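Epidermin leader peptide processing serine protease EpiP (Staphylococcus aureus subsp. aureus, PDB 3QFH) probably cleaves the leader peptide from the precursor of the lantibiotic epidermin, acting as a subtilisin-like serine endopeptidase. Local coordinates at residues 283-288 with 328-333; 117-122 with 397-402; 25-30 with 50-55. All blocks are in the same frame, centred on the assembly; numbering follows the deposited sequence.

Contact 1 of 3, residues 283-288 with 328-333; sequences IDVNDK and FSNFGM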
loop_
_atom_site.group_PDB
_atom_site.type_symbol
_atom_site.label_atom_id
_atom_site.label_comp_id
_atom_site.label_asym_id
_atom_site.label_seq_id
_atom_site.Cartn_x
_atom_site.Cartn_y
_atom_site.Cartn_z
ATOM N N ILE A 283 13.842 -0.502 11.114
ATOM C CA ILE A 283 14.492 -1.761 11.455
ATOM C C ILE A 283 14.972 -2.571 10.234
ATOM O O ILE A 283 14.382 -2.512 9.143
ATOM C CB ILE A 283 13.587 -2.644 12.344
ATOM C CG1 ILE A 283 12.431 -3.239 11.555
ATOM C CG2 ILE A 283 13.061 -1.857 13.549
ATOM C CD1 ILE A 283 11.477 -4.018 12.434
ATOM N N ASP A 284 16.082 -3.276 10.434
ATOM C CA ASP A 284 16.622 -4.199 9.446
ATOM C C ASP A 284 15.742 -5.434 9.609
ATOM O O ASP A 284 15.815 -6.137 10.632
ATOM C CB ASP A 284 18.093 -4.519 9.747
ATOM C CG ASP A 284 18.730 -5.473 8.714
ATOM O OD1 ASP A 284 19.969 -5.453 8.603
ATOM O OD2 ASP A 284 18.022 -6.236 8.015
ATOM N N VAL A 285 14.918 -5.705 8.608
ATOM C CA VAL A 285 13.963 -6.800 8.705
ATOM C C VAL A 285 14.586 -8.196 8.805
ATOM O O VAL A 285 13.867 -9.154 9.006
ATOM C CB VAL A 285 12.971 -6.791 7.562
ATOM C CG1 VAL A 285 12.146 -5.503 7.606
ATOM C CG2 VAL A 285 13.704 -6.980 6.232
ATOM N N ASN A 286 15.898 -8.309 8.629
ATOM C CA ASN A 286 16.567 -9.600 8.774
ATOM C C ASN A 286 16.838 -9.929 10.217
ATOM O O ASN A 286 17.132 -11.070 10.536
ATOM C CB ASN A 286 17.842 -9.622 7.964
ATOM C CG ASN A 286 17.562 -9.592 6.498
ATOM O OD1 ASN A 286 16.857 -10.446 5.990
ATOM N ND2 ASN A 286 18.096 -8.604 5.808
ATOM N N ASP A 287 16.730 -8.927 11.092
ATOM C CA ASP A 287 16.910 -9.128 12.531
ATOM C C ASP A 287 15.582 -9.606 13.114
ATOM O O ASP A 287 14.715 -8.793 13.449
ATOM C CB ASP A 287 17.341 -7.827 13.202
ATOM C CG ASP A 287 17.490 -7.966 14.714
ATOM O OD1 ASP A 287 17.047 -8.995 15.280
ATOM O OD2 ASP A 287 18.051 -7.038 15.338
ATOM N N LYS A 288 15.437 -10.921 13.242
ATOM C CA LYS A 288 14.197 -11.527 13.732
ATOM C C LYS A 288 13.811 -11.035 15.137
ATOM O O LYS A 288 12.626 -10.838 15.423
ATOM C CB LYS A 288 14.306 -13.057 13.739
ATOM C CG LYS A 288 14.728 -13.716 12.395
ATOM C CD LYS A 288 14.801 -15.261 12.553
ATOM C CE LYS A 288 15.490 -15.987 11.377
ATOM N NZ LYS A 288 16.986 -15.850 11.377
ATOM N N PHE A 328 13.482 6.535 9.662
ATOM C CA PHE A 328 12.351 5.691 10.013
ATOM C C PHE A 328 12.106 4.552 9.019
ATOM O O PHE A 328 11.252 3.716 9.243
ATOM C CB PHE A 328 11.078 6.541 10.109
ATOM C CG PHE A 328 10.788 7.390 8.866
ATOM C CD1 PHE A 328 10.971 8.771 8.901
ATOM C CD2 PHE A 328 10.316 6.822 7.704
ATOM C CE1 PHE A 328 10.716 9.558 7.800
ATOM C CE2 PHE A 328 10.041 7.605 6.579
ATOM C CZ PHE A 328 10.245 8.979 6.627
ATOM N N SER A 329 12.838 4.503 7.909
ATOM C CA SER A 329 12.551 3.471 6.914
ATOM C C SER A 329 13.087 2.094 7.277
ATOM O O SER A 329 14.248 1.931 7.622
ATOM C CB SER A 329 13.117 3.847 5.541
ATOM O OG SER A 329 12.606 2.952 4.536
ATOM N N ASN A 330 12.231 1.100 7.220
ATOM C CA ASN A 330 12.720 -0.255 7.341
ATOM C C ASN A 330 13.612 -0.503 6.113
ATOM O O ASN A 330 13.557 0.237 5.108
ATOM C CB ASN A 330 11.581 -1.275 7.377
ATOM C CG ASN A 330 10.835 -1.297 8.710
ATOM O OD1 ASN A 330 11.105 -0.510 9.642
ATOM N ND2 ASN A 330 9.897 -2.223 8.814
ATOM N N PHE A 331 14.452 -1.517 6.211
ATOM C CA PHE A 331 15.339 -1.893 5.131
ATOM C C PHE A 331 15.875 -3.301 5.371
ATOM O O PHE A 331 15.530 -3.952 6.368
ATOM C CB PHE A 331 16.511 -0.923 5.088
ATOM C CG PHE A 331 17.373 -0.969 6.316
ATOM C CD1 PHE A 331 18.576 -1.663 6.310
ATOM C CD2 PHE A 331 16.969 -0.337 7.491
ATOM C CE1 PHE A 331 19.364 -1.719 7.439
ATOM C CE2 PHE A 331 17.757 -0.386 8.631
ATOM C CZ PHE A 331 18.961 -1.084 8.601
ATOM N N GLY A 332 16.741 -3.742 4.466
ATOM C CA GLY A 332 17.433 -5.011 4.600
ATOM C C GLY A 332 17.604 -5.776 3.308
ATOM O O GLY A 332 16.913 -5.515 2.312
ATOM N N MET A 333 18.566 -6.695 3.293
ATOM C CA MET A 333 18.791 -7.536 2.119
ATOM C C MET A 333 17.542 -8.346 1.893
ATOM O O MET A 333 16.850 -8.723 2.845
ATOM C CB MET A 333 19.987 -8.494 2.291
ATOM C CG MET A 333 21.372 -7.939 1.912
ATOM S SD MET A 333 21.585 -7.470 0.158
ATOM C CE MET A 333 23.369 -7.329 0.099
HETATM O O HOH W 1 19.903 -6.907 5.960
#

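Contact 2 of 3, residues 117-122 with 397-402; sequences DLPKHA and IDKYHL. With SO4 (sulfate ion), chain N.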
loop_
_atom_site.group_PDB
_atom_site.type_symbol
_atom_site.label_atom_id
_atom_site.label_comp_id
_atom_site.label_asym_id
_atom_site.label_seq_id
_atom_site.Cartn_x
_atom_site.Cartn_y
_atom_site.Cartn_z
ATOM N N ASP A 117 8.135 14.772 -21.165
ATOM C CA ASP A 117 8.361 13.477 -21.806
ATOM C C ASP A 117 7.262 12.465 -21.447
ATOM O O ASP A 117 7.449 11.268 -21.622
ATOM C CB ASP A 117 9.715 12.921 -21.337
ATOM C CG ASP A 117 10.878 13.879 -21.629
ATOM O OD1 ASP A 117 10.892 14.455 -22.729
ATOM O OD2 ASP A 117 11.772 14.046 -20.770
ATOM N N LEU A 118 6.129 12.933 -20.925
ATOM C CA LEU A 118 5.039 12.022 -20.546
ATOM C C LEU A 118 4.442 11.351 -21.781
ATOM O O LEU A 118 4.488 11.924 -22.856
ATOM C CB LEU A 118 3.921 12.765 -19.823
ATOM C CG LEU A 118 4.235 13.337 -18.439
ATOM C CD1 LEU A 118 3.073 14.192 -17.957
ATOM C CD2 LEU A 118 4.538 12.233 -17.460
ATOM N N PRO A 119 3.879 10.137 -21.619
ATOM C CA PRO A 119 3.234 9.483 -22.751
ATOM C C PRO A 119 2.103 10.380 -23.252
ATOM O O PRO A 119 1.568 11.167 -22.482
ATOM C CB PRO A 119 2.652 8.191 -22.151
ATOM C CG PRO A 119 3.293 8.022 -20.838
ATOM C CD PRO A 119 3.763 9.350 -20.379
ATOM N N LYS A 120 1.738 10.255 -24.517
ATOM C CA LYS A 120 0.676 11.085 -25.077
ATOM C C LYS A 120 -0.686 10.615 -24.535
ATOM O O LYS A 120 -1.585 11.425 -24.351
ATOM C CB LYS A 120 0.709 11.033 -26.610
ATOM C CG LYS A 120 0.405 12.358 -27.274
ATOM C CD LYS A 120 1.486 13.420 -26.876
ATOM C CE LYS A 120 1.256 14.762 -27.561
ATOM N NZ LYS A 120 1.305 14.640 -29.047
ATOM N N HIS A 121 -0.815 9.313 -24.267
ATOM C CA HIS A 121 -2.051 8.727 -23.714
ATOM C C HIS A 121 -1.767 8.024 -22.378
ATOM O O HIS A 121 -0.943 7.127 -22.315
ATOM C CB HIS A 121 -2.663 7.735 -24.698
ATOM C CG HIS A 121 -2.955 8.326 -26.046
ATOM N ND1 HIS A 121 -4.054 9.126 -26.290
ATOM C CD2 HIS A 121 -2.294 8.231 -27.224
ATOM C CE1 HIS A 121 -4.053 9.502 -27.557
ATOM N NE2 HIS A 121 -2.998 8.969 -28.147
ATOM N N ALA A 122 -2.467 8.422 -21.324
ATOM C CA ALA A 122 -2.253 7.870 -19.978
ATOM C C ALA A 122 -3.376 6.934 -19.566
ATOM O O ALA A 122 -4.194 7.260 -18.709
ATOM C CB ALA A 122 -2.117 9.006 -18.975
ATOM N N ILE A 397 4.591 1.774 -18.090
ATOM C CA ILE A 397 3.687 0.885 -18.827
ATOM C C ILE A 397 3.085 1.608 -20.041
ATOM O O ILE A 397 3.007 1.050 -21.157
ATOM C CB ILE A 397 2.573 0.332 -17.904
ATOM C CG1 ILE A 397 3.192 -0.606 -16.850
ATOM C CG2 ILE A 397 1.534 -0.450 -18.734
ATOM C CD1 ILE A 397 2.244 -0.980 -15.658
ATOM N N ASP A 398 2.667 2.849 -19.843
ATOM C CA ASP A 398 2.069 3.617 -20.944
ATOM C C ASP A 398 3.131 4.080 -21.980
ATOM O O ASP A 398 2.907 4.021 -23.187
ATOM C CB ASP A 398 1.282 4.803 -20.401
ATOM C CG ASP A 398 0.079 4.375 -19.557
ATOM O OD1 ASP A 398 -0.274 3.173 -19.591
ATOM O OD2 ASP A 398 -0.505 5.234 -18.842
ATOM N N LYS A 399 4.298 4.482 -21.497
ATOM C CA LYS A 399 5.359 4.977 -22.375
ATOM C C LYS A 399 5.905 3.912 -23.326
ATOM O O LYS A 399 6.118 4.190 -24.484
ATOM C CB LYS A 399 6.515 5.546 -21.545
ATOM C CG LYS A 399 7.636 6.212 -22.341
ATOM C CD LYS A 399 7.244 7.599 -22.873
ATOM C CE LYS A 399 8.415 8.252 -23.582
ATOM N NZ LYS A 399 8.191 9.699 -23.878
ATOM N N TYR A 400 6.104 2.698 -22.830
ATOM C CA TYR A 400 6.701 1.623 -23.630
ATOM C C TYR A 400 5.699 0.541 -24.038
ATOM O O TYR A 400 6.082 -0.462 -24.640
ATOM C CB TYR A 400 7.903 1.024 -22.866
ATOM C CG TYR A 400 8.900 2.082 -22.486
ATOM C CD1 TYR A 400 8.882 2.646 -21.223
ATOM C CD2 TYR A 400 9.805 2.584 -23.410
ATOM C CE1 TYR A 400 9.779 3.640 -20.857
ATOM C CE2 TYR A 400 10.709 3.601 -23.056
ATOM C CZ TYR A 400 10.688 4.115 -21.769
ATOM O OH TYR A 400 11.557 5.109 -21.375
ATOM N N HIS A 401 4.422 0.771 -23.719
ATOM C CA HIS A 401 3.322 -0.118 -24.078
ATOM C C HIS A 401 3.528 -1.526 -23.541
ATOM O O HIS A 401 3.479 -2.500 -24.301
ATOM C CB HIS A 401 3.155 -0.153 -25.599
ATOM C CG HIS A 401 3.164 1.200 -26.228
ATOM N ND1 HIS A 401 2.204 2.151 -25.956
ATOM C CD2 HIS A 401 4.019 1.769 -27.111
ATOM C CE1 HIS A 401 2.470 3.249 -26.640
ATOM N NE2 HIS A 401 3.564 3.042 -27.350
ATOM N N LEU A 402 3.711 -1.635 -22.222
ATOM C CA LEU A 402 3.988 -2.919 -21.581
ATOM C C LEU A 402 2.768 -3.517 -20.886
ATOM O O LEU A 402 2.904 -4.318 -19.949
ATOM C CB LEU A 402 5.108 -2.735 -20.557
ATOM C CG LEU A 402 6.339 -2.015 -21.098
ATOM C CD1 LEU A 402 7.381 -1.798 -20.013
ATOM C CD2 LEU A 402 6.929 -2.796 -22.279
HETATM S S SO4 N . 1.703 7.603 -26.823
HETATM O O1 SO4 N . 0.789 7.304 -25.716
HETATM O O2 SO4 N . 2.786 8.485 -26.375
HETATM O O3 SO4 N . 2.295 6.375 -27.342
HETATM O O4 SO4 N . 0.963 8.253 -27.899
#

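Contact 3 of 3, residues 25-30 with 50-55; sequences VEYKNT and ELHVAQ. With SO4 (sulfate ion), chain L.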
loop_
_atom_site.group_PDB
_atom_site.type_symbol
_atom_site.label_atom_id
_atom_site.label_comp_id
_atom_site.label_asym_id
_atom_site.label_seq_id
_atom_site.Cartn_x
_atom_site.Cartn_y
_atom_site.Cartn_z
ATOM N N VAL A 25 -11.260 -17.716 8.531
ATOM C CA VAL A 25 -11.346 -19.090 8.063
ATOM C C VAL A 25 -10.918 -19.257 6.619
ATOM O O VAL A 25 -11.372 -18.515 5.740
ATOM C CB VAL A 25 -12.804 -19.627 8.212
ATOM C CG1 VAL A 25 -12.901 -21.056 7.744
ATOM C CG2 VAL A 25 -13.261 -19.529 9.675
ATOM N N GLU A 26 -10.040 -20.234 6.383
ATOM C CA GLU A 26 -9.618 -20.573 5.042
ATOM C C GLU A 26 -10.310 -21.871 4.678
ATOM O O GLU A 26 -10.157 -22.889 5.359
ATOM C CB GLU A 26 -8.090 -20.681 4.937
ATOM C CG GLU A 26 -7.606 -20.963 3.516
ATOM C CD GLU A 26 -6.117 -20.672 3.307
ATOM O OE1 GLU A 26 -5.420 -20.253 4.273
ATOM O OE2 GLU A 26 -5.651 -20.846 2.158
ATOM N N TYR A 27 -11.107 -21.827 3.622
ATOM C CA TYR A 27 -11.876 -22.989 3.199
ATOM C C TYR A 27 -11.355 -23.569 1.884
ATOM O O TYR A 27 -10.454 -23.015 1.264
ATOM C CB TYR A 27 -13.375 -22.671 3.156
ATOM C CG TYR A 27 -13.810 -21.455 2.350
ATOM C CD1 TYR A 27 -14.190 -21.572 1.023
ATOM C CD2 TYR A 27 -13.918 -20.210 2.948
ATOM C CE1 TYR A 27 -14.626 -20.474 0.298
ATOM C CE2 TYR A 27 -14.339 -19.105 2.237
ATOM C CZ TYR A 27 -14.699 -19.242 0.909
ATOM O OH TYR A 27 -15.130 -18.144 0.194
ATOM N N LYS A 28 -11.902 -24.702 1.470
ATOM C CA LYS A 28 -11.368 -25.389 0.294
ATOM C C LYS A 28 -12.141 -25.219 -1.003
ATOM O O LYS A 28 -11.546 -25.235 -2.068
ATOM C CB LYS A 28 -11.203 -26.881 0.614
ATOM C CG LYS A 28 -10.209 -27.122 1.748
ATOM C CD LYS A 28 -9.916 -28.600 2.003
ATOM C CE LYS A 28 -8.944 -28.754 3.178
ATOM N NZ LYS A 28 -8.529 -30.169 3.430
ATOM N N ASN A 29 -13.449 -25.032 -0.914
ATOM C CA ASN A 29 -14.288 -24.986 -2.106
ATOM C C ASN A 29 -15.546 -24.144 -1.896
ATOM O O ASN A 29 -16.292 -24.348 -0.938
ATOM C CB ASN A 29 -14.668 -26.433 -2.447
ATOM C CG ASN A 29 -15.559 -26.550 -3.673
ATOM O OD1 ASN A 29 -16.647 -27.124 -3.602
ATOM N ND2 ASN A 29 -15.107 -26.010 -4.798
ATOM N N THR A 30 -15.783 -23.201 -2.800
ATOM C CA THR A 30 -16.957 -22.333 -2.726
ATOM C C THR A 30 -18.264 -23.098 -2.527
ATOM O O THR A 30 -18.999 -22.828 -1.582
ATOM C CB THR A 30 -17.029 -21.416 -3.965
ATOM O OG1 THR A 30 -16.051 -20.379 -3.806
ATOM C CG2 THR A 30 -18.425 -20.774 -4.134
ATOM N N GLU A 50 -12.693 -15.639 -4.300
ATOM C CA GLU A 50 -11.486 -15.872 -5.111
ATOM C C GLU A 50 -10.296 -16.399 -4.311
ATOM O O GLU A 50 -9.403 -16.999 -4.876
ATOM C CB GLU A 50 -11.033 -14.579 -5.819
ATOM C CG GLU A 50 -12.014 -13.970 -6.816
ATOM C CD GLU A 50 -13.061 -13.044 -6.199
ATOM O OE1 GLU A 50 -13.215 -13.013 -4.950
ATOM O OE2 GLU A 50 -13.724 -12.332 -6.997
ATOM N N LEU A 51 -10.255 -16.134 -3.015
ATOM C CA LEU A 51 -9.133 -16.586 -2.184
ATOM C C LEU A 51 -9.529 -17.700 -1.220
ATOM O O LEU A 51 -8.703 -18.178 -0.441
ATOM C CB LEU A 51 -8.618 -15.425 -1.360
ATOM C CG LEU A 51 -8.267 -14.154 -2.132
ATOM C CD1 LEU A 51 -7.635 -13.145 -1.191
ATOM C CD2 LEU A 51 -7.353 -14.448 -3.299
ATOM N N HIS A 52 -10.801 -18.079 -1.237
ATOM C CA HIS A 52 -11.307 -19.094 -0.321
ATOM C C HIS A 52 -11.101 -18.723 1.154
ATOM O O HIS A 52 -10.708 -19.571 1.980
ATOM C CB HIS A 52 -10.706 -20.472 -0.640
ATOM C CG HIS A 52 -11.120 -21.008 -1.974
ATOM N ND1 HIS A 52 -10.221 -21.340 -2.959
ATOM C CD2 HIS A 52 -12.348 -21.238 -2.492
ATOM C CE1 HIS A 52 -10.875 -21.782 -4.019
ATOM N NE2 HIS A 52 -12.168 -21.734 -3.759
ATOM N N VAL A 53 -11.372 -17.460 1.497
ATOM C CA VAL A 53 -11.265 -17.011 2.889
ATOM C C VAL A 53 -12.518 -16.244 3.314
ATOM O O VAL A 53 -13.134 -15.519 2.527
ATOM C CB VAL A 53 -9.984 -16.180 3.177
ATOM C CG1 VAL A 53 -8.733 -17.024 2.950
ATOM C CG2 VAL A 53 -9.927 -14.909 2.340
ATOM N N ALA A 54 -12.915 -16.451 4.564
ATOM C CA ALA A 54 -14.083 -15.793 5.113
ATOM C C ALA A 54 -13.840 -15.454 6.560
ATOM O O ALA A 54 -12.940 -16.001 7.201
ATOM C CB ALA A 54 -15.307 -16.678 5.009
ATOM N N GLN A 55 -14.621 -14.515 7.060
ATOM C CA GLN A 55 -14.549 -14.169 8.458
ATOM C C GLN A 55 -15.899 -14.575 8.992
ATOM O O GLN A 55 -16.932 -14.274 8.396
ATOM C CB GLN A 55 -14.288 -12.688 8.668
ATOM C CG GLN A 55 -13.840 -12.373 10.066
ATOM C CD GLN A 55 -13.534 -10.896 10.249
ATOM O OE1 GLN A 55 -14.206 -10.037 9.666
ATOM N NE2 GLN A 55 -12.541 -10.591 11.091
HETATM S S SO4 L . -14.106 -23.174 -6.316
HETATM O O1 SO4 L . -15.154 -24.116 -6.694
HETATM O O2 SO4 L . -12.813 -23.709 -6.731
HETATM O O3 SO4 L . -14.334 -21.883 -6.963
HETATM O O4 SO4 L . -14.127 -22.993 -4.871
#

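Contact 1 of 3, residues 283-288 with 328-333
N330 OD1 is gripped by two backbone amides of the facing loop, those of I283 and D281. The I283 N to N330 OD1 bond measures 3.1 Å and is almost straight at the hydrogen (178°), but I283 N stands well above the carbonyl plane of the amide, so no lone pair is addressed. The other end of this amide is held as well: N330 ND2 donates to D305 and to the hydroxyl of Y238, which together fix the flip of the buried group. I283 lies alongside N330, both side chains pointing the same way, with CG1 of I283 3.6 Å from N330 OD1.

Next along the chain, backbone takes over. F331 N donates to I283 O at 3.1 Å, and V285 N returns a bond of 2.9 Å to F331 O. These form a single beta bridge between D284 and F331, in segments whose directions differ by 14°. It joins the loops that follow strands 273-277 and 314-319, neighbours in the parallel sheet of the subtilisin-like fold.

F331 CG sits between its own backbone N and carbonyl carbon (chi1 64°), which swings the ring back over the bridge: D284 CA lies over the rim of one face, and D284 CB is 3.7 Å from F331 CZ. R427 adds a cation-pi contact with this ring.

Beyond the bridge, D284 OD2 accepts from N286 N at 3.0 Å, an Asx turn within the type I turn from D284 to D287. N286 ND2 then reaches across to M333 O at 3.2 Å, on a lone pair and close to the plane of its own amide. A water donates to D284 OD2 and accepts from M333 N, 3.0 Å away.

Contact 2 of 3, residues 117-122 with 397-402
P119 and D398 meet at about a right angle, the proline ring presenting CG to the helix: P119 CG lies 3.8 Å from D398 CB and 3.7 Å from K399 N. The pyrrolidine thus packs on the helix backbone between the roots of two polar side chains, which leave in different directions. D398 passes A122, its OD2 standing 3.4 Å from A122 CA, while its CB touches H121 O at 3.7 Å. Neither carboxylate oxygen is bonded within the pair of segments; OD1 accepts from T124 and OD2 from N198.

K399 goes the other way. Its CG is anti to the backbone N (chi1 -175°) and the chain bends once, at chi2 (75°), before running out straight beside the loop. That course delivers NZ to D117 O at 2.8 Å, approaching from 36° above the carbonyl plane and so not on a lone pair. The D117 carboxylate is turned aside, its OD1 5.6 Å from K399 NZ, and OD2 is bonded to N440. A sodium ion lies about 4 Å from the K399 side chain.

A sulfate, probably from the crystallisation liquor, sits between the segments near the end of helix 382-400. Two successive backbone amides hold it: sulfate O2 accepts from K120 N at 2.8 Å, and sulfate O1 accepts from H121 N. The H401 ring offers CE1 in plane, at its edge, to O3.

The contact therefore joins the loop before strand 126-130 to the C-terminal part of helix 382-400 at the surface. Its one direct hydrogen bond is ammonium to carbonyl, not ion to ion. The buried D398 carboxylate is held by neutral donors, T124 and N198; these may favour its charge, whereas the nearby carboxylate of E403 would tend to oppose it.

Contact 3 of 3, residues 25-30 with 50-55
H52 and Y27 have the largest areas buried by the contact, their side chains crossing at about a right angle with ring planes 76° apart. H52 sets CB over the face of the tyrosine ring, 4.2 Å from its centroid, a CH-pi contact, and Y27 CE1 in turn meets the edge of the imidazole, 3.7 Å from H52 CD2. Y27 CG lies between its own N and carbonyl carbon (chi1 53°), folding the ring over the H52-V53 peptide until Y27 CE2 reaches A54 CB at 3.8 Å; its hydroxyl bonds to N47.

Backbone bonds fix the register: Y27 N donates to H52 O at 2.8 Å, and V25 and A54 form an antiparallel hydrogen-bonded pair. H52, with positive phi (58°), shares the place opposite I48 with V53, which makes a G1 beta bulge at the turn from strand 43-48. These strands belong to the propeptide-like domain, whose sheet lies against helices 213-225 and 254-269: V53 packs on A259, and E26 forms a salt bridge with K262.

Outward, H52 NE2 donates to O4 of a sulfate at 2.6 Å, and T30 N to the same oxygen at 2.7 Å. N29 is the N-cap of helix 30-40, its OD1 accepting from T32 N.

How the contacts relate
From the N terminus, contact 3 comes first and closes a short loop of 19 residues, holding helix 30-40 and strand 43-48, within the propeptide-like domain. It is complete before contact 2 opens at 117-122. That contact spans 274 residues, so every strand of the central parallel sheet lies in the loop it closes when helix 382-400 returns. Contact 1 is nested inside, tying the loops after two neighbouring strands of that sheet across 39 residues. No two contacts cross or touch: nearest atoms are about 23 Å apart between contacts 1 and 2, and about 21 Å between contacts 2 and 3.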